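Local coordinates for uncharacterized protein (Pyrococcus furiosus, PDB 4XLZ) that probably removes an acetyl group from N,N'-diacetylchitobiose, as a metal-dependent deacetylase of carbohydrate esterase family 14, at residues H40-K53 with R88-V101. Residues are numbered along the deposited sequence; the frame is centred on the assembly and turned at random.
Sequences HPDDCAIGMGGTIK and RRREEEESAKLLGV. With CD (cadmium ion), chain G.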
ATOM      1  N   HIS A  40       9.819  -0.098  21.092  1.00 13.43           N
ATOM      2  CA  HIS A  40      10.694   1.084  21.134  1.00 13.66           C
ATOM      3  C   HIS A  40      11.821   0.779  22.130  1.00 11.52           C
ATOM      4  O   HIS A  40      11.700  -0.127  22.931  1.00 14.26           O
ATOM      5  CB  HIS A  40       9.859   2.275  21.748  1.00 13.34           C
ATOM      6  CG  HIS A  40       8.614   2.521  20.976  1.00 12.42           C
ATOM      7  ND1 HIS A  40       7.372   2.368  21.596  1.00 11.89           N
ATOM      8  CD2 HIS A  40       8.409   3.001  19.724  1.00 14.32           C
ATOM      9  CE1 HIS A  40       6.439   2.706  20.697  1.00 13.31           C
ATOM     10  NE2 HIS A  40       7.036   3.094  19.559  1.00 12.52           N
ATOM     11  N   PRO A  41      12.907   1.585  21.991  1.00 13.13           N
ATOM     12  CA  PRO A  41      14.006   1.437  22.987  1.00 14.98           C
ATOM     13  C   PRO A  41      13.376   1.845  24.416  1.00 15.34           C
ATOM     14  O   PRO A  41      12.720   2.868  24.567  1.00 18.34           O
ATOM     15  CB  PRO A  41      14.981   2.571  22.578  1.00 15.95           C
ATOM     16  CG  PRO A  41      14.693   2.785  21.090  1.00 15.32           C
ATOM     17  CD  PRO A  41      13.156   2.667  21.045  1.00 13.70           C
ATOM     18  N   ASP A  42      13.502   0.905  25.277  1.00 14.76           N
ATOM     19  CA  ASP A  42      13.070   0.945  26.680  1.00 14.53           C
ATOM     20  C   ASP A  42      11.935   0.051  27.005  1.00 15.36           C
ATOM     21  O   ASP A  42      11.709  -0.245  28.155  1.00 15.63           O
ATOM     22  CB  ASP A  42      12.852   2.333  27.297  1.00 14.93           C
ATOM     23  CG  ASP A  42      11.530   3.047  26.883  1.00 18.36           C
ATOM     24  OD1 ASP A  42      10.546   2.380  26.474  1.00 18.21           O
ATOM     25  OD2 ASP A  42      11.426   4.326  27.030  1.00 17.30           O
ATOM     26  N   ASP A  43      11.269  -0.530  25.962  1.00 12.94           N
ATOM     27  CA  ASP A  43      10.158  -1.356  26.406  1.00 13.21           C
ATOM     28  C   ASP A  43      10.500  -2.710  27.052  1.00 13.39           C
ATOM     29  O   ASP A  43       9.754  -3.207  27.896  1.00 14.85           O
ATOM     30  CB  ASP A  43       9.194  -1.723  25.152  1.00 13.35           C
ATOM     31  CG  ASP A  43       8.355  -0.581  24.739  1.00 14.87           C
ATOM     32  OD1 ASP A  43       7.599  -0.023  25.663  1.00 14.11           O
ATOM     33  OD2 ASP A  43       8.408  -0.074  23.597  1.00 13.73           O
ATOM     34  N   CYS A  44      11.613  -3.332  26.676  1.00 13.69           N
ATOM     35  CA  CYS A  44      12.047  -4.563  27.389  1.00 14.32           C
ATOM     36  C   CYS A  44      12.341  -4.209  28.886  1.00 14.79           C
ATOM     37  O   CYS A  44      11.906  -5.000  29.724  1.00 15.97           O
ATOM     38  CB  CYS A  44      13.332  -5.121  26.732  1.00 16.60           C
ATOM     39  SG  CYS A  44      12.916  -5.946  25.170  1.00 21.64           S
ATOM     40  N   ALA A  45      13.050  -3.085  29.069  1.00 15.85           N
ATOM     41  CA  ALA A  45      13.360  -2.753  30.481  1.00 14.85           C
ATOM     42  C   ALA A  45      12.076  -2.464  31.229  1.00 16.27           C
ATOM     43  O   ALA A  45      11.931  -2.916  32.394  1.00 16.78           O
ATOM     44  CB  ALA A  45      14.234  -1.503  30.552  1.00 16.63           C
ATOM     45  N   ILE A  46      11.154  -1.715  30.615  1.00 14.23           N
ATOM     46  CA  ILE A  46       9.870  -1.394  31.355  1.00 15.54           C
ATOM     47  C   ILE A  46       9.032  -2.588  31.553  1.00 17.80           C
ATOM     48  O   ILE A  46       8.502  -2.850  32.670  1.00 19.63           O
ATOM     49  CB  ILE A  46       9.143  -0.244  30.673  1.00 15.73           C
ATOM     50  CG1 ILE A  46       9.947   1.048  30.613  1.00 15.85           C
ATOM     51  CG2 ILE A  46       7.671  -0.065  31.242  1.00 15.54           C
ATOM     52  CD1 ILE A  46       9.398   2.096  29.628  1.00 18.18           C
ATOM     53  N   GLY A  47       8.813  -3.371  30.473  1.00 17.17           N
ATOM     54  CA  GLY A  47       7.886  -4.496  30.623  1.00 17.51           C
ATOM     55  C   GLY A  47       8.421  -5.660  31.434  1.00 17.52           C
ATOM     56  O   GLY A  47       7.659  -6.384  32.095  1.00 20.85           O
HETATM   57  N   MSE A  48       9.757  -5.909  31.367  1.00 17.40           N
HETATM   58  CA  MSE A  48      10.261  -7.160  31.911  1.00 16.66           C
HETATM   59  C   MSE A  48      11.707  -7.097  32.348  1.00 15.62           C
HETATM   60  O   MSE A  48      12.371  -8.081  32.349  1.00 18.60           O
HETATM   61  CB  MSE A  48      10.034  -8.409  30.959  1.00 17.85           C
HETATM   62  CG  MSE A  48      10.658  -8.212  29.554  1.00 16.67           C
HETATM   63 SE   MSE A  48      10.518  -9.815  28.510  1.00 17.75          SE
HETATM   64  CE  MSE A  48      11.512 -11.042  29.642  1.00 17.00           C
ATOM     65  N   GLY A  49      12.155  -5.889  32.672  1.00 17.37           N
ATOM     66  CA  GLY A  49      13.577  -5.708  33.040  1.00 16.53           C
ATOM     67  C   GLY A  49      14.033  -6.605  34.241  1.00 17.14           C
ATOM     68  O   GLY A  49      15.151  -7.162  34.193  1.00 18.04           O
ATOM     69  N   GLY A  50      13.195  -6.753  35.259  1.00 18.90           N
ATOM     70  CA  GLY A  50      13.577  -7.709  36.338  1.00 18.81           C
ATOM     71  C   GLY A  50      13.794  -9.123  35.944  1.00 19.16           C
ATOM     72  O   GLY A  50      14.782  -9.804  36.293  1.00 19.82           O
ATOM     73  N   THR A  51      12.883  -9.658  35.059  1.00 18.86           N
ATOM     74  CA  THR A  51      13.044 -10.941  34.556  1.00 17.59           C
ATOM     75  C   THR A  51      14.246 -11.124  33.607  1.00 15.28           C
ATOM     76  O   THR A  51      14.849 -12.148  33.648  1.00 17.64           O
ATOM     77  CB  THR A  51      11.703 -11.379  33.833  1.00 18.91           C
ATOM     78  OG1 THR A  51      10.612 -11.286  34.758  1.00 21.17           O
ATOM     79  CG2 THR A  51      11.757 -12.760  33.232  1.00 19.98           C
ATOM     80  N   ILE A  52      14.511 -10.099  32.805  1.00 16.08           N
ATOM     81  CA  ILE A  52      15.687 -10.164  31.948  1.00 16.59           C
ATOM     82  C   ILE A  52      16.974 -10.286  32.864  1.00 17.69           C
ATOM     83  O   ILE A  52      17.829 -11.084  32.515  1.00 18.30           O
ATOM     84  CB  ILE A  52      15.789  -8.858  31.105  1.00 16.02           C
ATOM     85  CG1 ILE A  52      14.706  -8.948  29.979  1.00 17.05           C
ATOM     86  CG2 ILE A  52      17.118  -8.749  30.473  1.00 16.27           C
ATOM     87  CD1 ILE A  52      14.458  -7.578  29.353  1.00 17.65           C
ATOM     88  N   LYS A  53      16.992  -9.511  33.945  1.00 18.48           N
ATOM     89  CA  LYS A  53      18.204  -9.677  34.849  1.00 19.68           C
ATOM     90  C   LYS A  53      18.212 -11.042  35.509  1.00 19.38           C
ATOM     91  O   LYS A  53      19.279 -11.663  35.525  1.00 19.12           O
ATOM     92  CB  LYS A  53      18.130  -8.566  35.860  1.00 18.82           C
ATOM     93  CG  LYS A  53      19.395  -8.689  36.954  1.00 20.62           C
ATOM     94  CD  LYS A  53      20.695  -8.347  36.249  1.00 29.30           C
ATOM     95  CE  LYS A  53      22.082  -8.373  37.147  1.00 35.07           C
ATOM     96  NZ  LYS A  53      23.044  -7.788  35.997  1.00 35.71           N
ATOM     97  N   ARG A  88      18.927   7.582  21.768  1.00 14.69           N
ATOM     98  CA  ARG A  88      18.289   6.408  22.313  1.00 15.50           C
ATOM     99  C   ARG A  88      18.960   5.084  22.104  1.00 14.47           C
ATOM    100  O   ARG A  88      18.803   4.130  22.926  1.00 15.33           O
ATOM    101  CB  ARG A  88      16.824   6.341  21.796  1.00 13.81           C
ATOM    102  CG  ARG A  88      16.057   7.579  22.331  1.00 15.99           C
ATOM    103  CD  ARG A  88      14.509   7.512  21.966  1.00 15.49           C
ATOM    104  NE  ARG A  88      13.871   6.466  22.745  1.00 14.36           N
ATOM    105  CZ  ARG A  88      12.501   6.283  22.766  1.00 13.77           C
ATOM    106  NH1 ARG A  88      11.795   7.090  21.943  1.00 13.52           N
ATOM    107  NH2 ARG A  88      11.954   5.323  23.529  1.00 15.29           N
ATOM    108  N   ARG A  89      19.788   4.970  20.993  1.00 16.40           N
ATOM    109  CA  ARG A  89      20.552   3.749  20.835  1.00 16.97           C
ATOM    110  C   ARG A  89      21.601   3.633  21.967  1.00 16.09           C
ATOM    111  O   ARG A  89      21.729   2.539  22.525  1.00 18.40           O
ATOM    112  CB  ARG A  89      21.239   3.836  19.450  1.00 20.63           C
ATOM    113  CG  ARG A  89      22.031   2.559  19.321  1.00 25.97           C
ATOM    114  CD  ARG A  89      22.874   2.761  18.094  1.00 40.10           C
ATOM    115  NE  ARG A  89      21.891   2.850  16.992  1.00 47.33           N
ATOM    116  CZ  ARG A  89      21.794   1.979  15.980  1.00 48.70           C
ATOM    117  NH1 ARG A  89      22.712   0.948  15.847  1.00 38.20           N
ATOM    118  NH2 ARG A  89      20.796   2.191  15.124  1.00 38.99           N
ATOM    119  N   ARG A  90      22.213   4.772  22.248  1.00 17.29           N
ATOM    120  CA  ARG A  90      23.216   4.703  23.359  1.00 17.98           C
ATOM    121  C   ARG A  90      22.544   4.448  24.740  1.00 17.89           C
ATOM    122  O   ARG A  90      23.061   3.673  25.538  1.00 19.98           O
ATOM    123  CB  ARG A  90      23.942   6.025  23.411  1.00 19.53           C
ATOM    124  CG  ARG A  90      24.722   6.237  22.119  1.00 28.48           C
ATOM    125  CD  ARG A  90      25.075   7.661  21.768  1.00 44.83           C
ATOM    126  NE  ARG A  90      25.945   7.726  20.549  1.00 51.65           N
ATOM    127  CZ  ARG A  90      26.528   8.846  20.112  1.00 54.45           C
ATOM    128  NH1 ARG A  90      26.337  10.011  20.776  1.00 54.98           N
ATOM    129  NH2 ARG A  90      27.273   8.808  19.003  1.00 56.61           N
ATOM    130  N   GLU A  91      21.369   5.076  24.940  1.00 15.99           N
ATOM    131  CA  GLU A  91      20.588   4.756  26.187  1.00 16.99           C
ATOM    132  C   GLU A  91      20.283   3.311  26.342  1.00 15.93           C
ATOM    133  O   GLU A  91      20.393   2.703  27.368  1.00 17.21           O
ATOM    134  CB  GLU A  91      19.304   5.556  26.206  1.00 15.16           C
ATOM    135  CG  GLU A  91      19.635   7.030  26.417  1.00 15.97           C
ATOM    136  CD  GLU A  91      18.498   8.011  26.357  1.00 18.19           C
ATOM    137  OE1 GLU A  91      18.666   9.248  26.720  1.00 18.51           O
ATOM    138  OE2 GLU A  91      17.369   7.643  25.863  1.00 18.94           O
ATOM    139  N   GLU A  92      19.835   2.690  25.209  1.00 15.88           N
ATOM    140  CA  GLU A  92      19.547   1.273  25.311  1.00 17.12           C
ATOM    141  C   GLU A  92      20.776   0.380  25.554  1.00 15.88           C
ATOM    142  O   GLU A  92      20.705  -0.616  26.255  1.00 17.26           O
ATOM    143  CB  GLU A  92      18.792   0.778  23.988  1.00 17.60           C
ATOM    144  CG  GLU A  92      18.251  -0.623  24.136  1.00 19.73           C
ATOM    145  CD  GLU A  92      17.008  -0.711  25.030  1.00 24.61           C
ATOM    146  OE1 GLU A  92      15.852  -0.820  24.583  1.00 22.28           O
ATOM    147  OE2 GLU A  92      17.154  -0.804  26.283  1.00 20.45           O
ATOM    148  N   GLU A  93      21.884   0.782  24.921  1.00 17.17           N
ATOM    149  CA  GLU A  93      23.099  -0.036  25.186  1.00 18.76           C
ATOM    150  C   GLU A  93      23.449   0.061  26.698  1.00 17.91           C
ATOM    151  O   GLU A  93      23.891  -0.940  27.247  1.00 20.11           O
ATOM    152  CB  GLU A  93      24.253   0.534  24.346  1.00 18.43           C
ATOM    153  CG  GLU A  93      23.989   0.061  22.791  1.00 19.60           C
ATOM    154  CD  GLU A  93      24.905   0.806  21.816  1.00 30.75           C
ATOM    155  OE1 GLU A  93      25.570   1.831  22.171  1.00 32.82           O
ATOM    156  OE2 GLU A  93      24.976   0.326  20.662  1.00 30.98           O
ATOM    157  N   GLU A  94      23.298   1.234  27.279  1.00 19.35           N
ATOM    158  CA  GLU A  94      23.631   1.362  28.757  1.00 19.10           C
ATOM    159  C   GLU A  94      22.579   0.576  29.588  1.00 19.89           C
ATOM    160  O   GLU A  94      22.897  -0.127  30.525  1.00 19.69           O
ATOM    161  CB  GLU A  94      23.650   2.806  29.096  1.00 19.62           C
ATOM    162  CG  GLU A  94      23.730   3.090  30.684  1.00 28.50           C
ATOM    163  CD  GLU A  94      23.793   4.663  31.023  1.00 47.50           C
ATOM    164  OE1 GLU A  94      24.468   5.375  30.227  1.00 53.99           O
ATOM    165  OE2 GLU A  94      23.221   5.196  32.046  1.00 47.09           O
ATOM    166  N   SER A  95      21.273   0.688  29.255  1.00 17.12           N
ATOM    167  CA  SER A  95      20.286  -0.065  29.984  1.00 16.47           C
ATOM    168  C   SER A  95      20.502  -1.543  29.876  1.00 18.76           C
ATOM    169  O   SER A  95      20.420  -2.339  30.805  1.00 18.87           O
ATOM    170  CB  SER A  95      18.917   0.338  29.316  1.00 16.93           C
ATOM    171  OG  SER A  95      17.806  -0.302  29.933  1.00 18.91           O
ATOM    172  N   ALA A  96      20.729  -2.021  28.641  1.00 18.19           N
ATOM    173  CA  ALA A  96      20.952  -3.394  28.410  1.00 19.26           C
ATOM    174  C   ALA A  96      22.189  -3.952  29.145  1.00 19.89           C
ATOM    175  O   ALA A  96      22.114  -5.082  29.685  1.00 20.54           O
ATOM    176  CB  ALA A  96      21.168  -3.584  26.866  1.00 20.38           C
ATOM    177  N   LYS A  97      23.243  -3.144  29.226  1.00 19.14           N
ATOM    178  CA  LYS A  97      24.467  -3.553  30.002  1.00 22.61           C
ATOM    179  C   LYS A  97      24.071  -3.818  31.482  1.00 21.30           C
ATOM    180  O   LYS A  97      24.459  -4.876  32.060  1.00 23.07           O
ATOM    181  CB  LYS A  97      25.517  -2.464  29.891  1.00 22.86           C
ATOM    182  CG  LYS A  97      26.832  -2.923  30.567  1.00 32.57           C
ATOM    183  CD  LYS A  97      27.888  -1.838  30.132  1.00 45.89           C
ATOM    184  CE  LYS A  97      28.923  -1.432  31.276  1.00 55.23           C
ATOM    185  NZ  LYS A  97      29.668  -2.591  31.801  1.00 59.12           N
ATOM    186  N   LEU A  98      23.226  -2.959  32.045  1.00 19.38           N
ATOM    187  CA  LEU A  98      22.765  -3.205  33.448  1.00 19.29           C
ATOM    188  C   LEU A  98      22.008  -4.454  33.652  1.00 21.09           C
ATOM    189  O   LEU A  98      22.017  -5.100  34.718  1.00 21.50           O
ATOM    190  CB  LEU A  98      21.936  -2.049  33.955  1.00 19.86           C
ATOM    191  CG  LEU A  98      22.588  -0.645  33.985  1.00 22.90           C
ATOM    192  CD1 LEU A  98      21.637   0.589  34.132  1.00 24.90           C
ATOM    193  CD2 LEU A  98      23.538  -0.681  35.256  1.00 25.58           C
ATOM    194  N   LEU A  99      21.260  -4.879  32.582  1.00 19.03           N
ATOM    195  CA  LEU A  99      20.465  -6.070  32.679  1.00 19.27           C
ATOM    196  C   LEU A  99      21.118  -7.374  32.162  1.00 18.99           C
ATOM    197  O   LEU A  99      20.488  -8.419  32.195  1.00 21.13           O
ATOM    198  CB  LEU A  99      19.091  -5.831  31.872  1.00 18.04           C
ATOM    199  CG  LEU A  99      18.335  -4.621  32.414  1.00 18.38           C
ATOM    200  CD1 LEU A  99      17.020  -4.464  31.583  1.00 19.14           C
ATOM    201  CD2 LEU A  99      17.936  -4.870  33.896  1.00 18.37           C
ATOM    202  N   GLY A 100      22.390  -7.282  31.694  1.00 18.85           N
ATOM    203  CA  GLY A 100      23.104  -8.511  31.278  1.00 19.82           C
ATOM    204  C   GLY A 100      22.852  -8.871  29.831  1.00 19.04           C
ATOM    205  O   GLY A 100      23.229  -9.963  29.419  1.00 21.35           O
ATOM    206  N   VAL A 101      22.291  -7.886  29.105  1.00 18.93           N
ATOM    207  CA  VAL A 101      22.016  -8.205  27.650  1.00 20.20           C
ATOM    208  C   VAL A 101      23.223  -7.736  26.816  1.00 21.71           C
ATOM    209  O   VAL A 101      23.659  -6.555  26.950  1.00 25.45           O
ATOM    210  CB  VAL A 101      20.690  -7.415  27.282  1.00 18.40           C
ATOM    211  CG1 VAL A 101      20.423  -7.443  25.656  1.00 19.01           C
ATOM    212  CG2 VAL A 101      19.570  -7.954  28.039  1.00 22.26           C
TER
HETATM  213 CD    CD G 301       6.918   1.694  23.772  1.00 14.67          CD
HETATM  214  O   HOH W   1      14.558  -1.890  26.965  1.00 16.98           O
HETATM  215  O   HOH W   2       5.564   3.891  23.915  1.00 23.54           O
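Helices 43-53 and 88-99 run side by side at 38°, their axes 9.9 Å apart at closest approach; CA atoms pair at Pro41 with Glu92, just before helix 43-53, and at Lys53 with Leu99. Arg88 and Glu92 of helix 88-99 grip the His40-Asp43 type II turn. Arg88 NH2 donates to Pro41 O (2.8 Å) in the carbonyl plane, Pro41 CD lies over one guanidinium face, offset toward its rim, and the Asp42 OD2 to Arg88 NH2 salt bridge is long at 3.7 Å. Glu92, bent at chi2 (74°), brings OE1 to Asp42 N at 3.0 Å, the donor lying above the carboxylate plane; a water accepting from Ala45 N lies within bonding distance of its OE2. An alanine in place of Arg88 would probably leave Pro41 O without this donor and Asp42 without its long salt bridge, with Glu92 left to hold the turn. Further along, Leu99 is a knob among Ala45, Gly49, Ile52 and Lys53, its CD2 3.6 Å from Gly49 O, while Ile52 CG2 meets Val101 CG2 at 3.5 Å. Lys53 NZ bonds Leu98 O (3.1 Å) from above the carbonyl plane, near Gly100's Schellman motif. The braced turn carries His40, its NE2 held by Asp150, and Asp43; with His151 they bind cadmium here, a His-Asp-His metal site as in GlcNAc-PI de-N-acetylases.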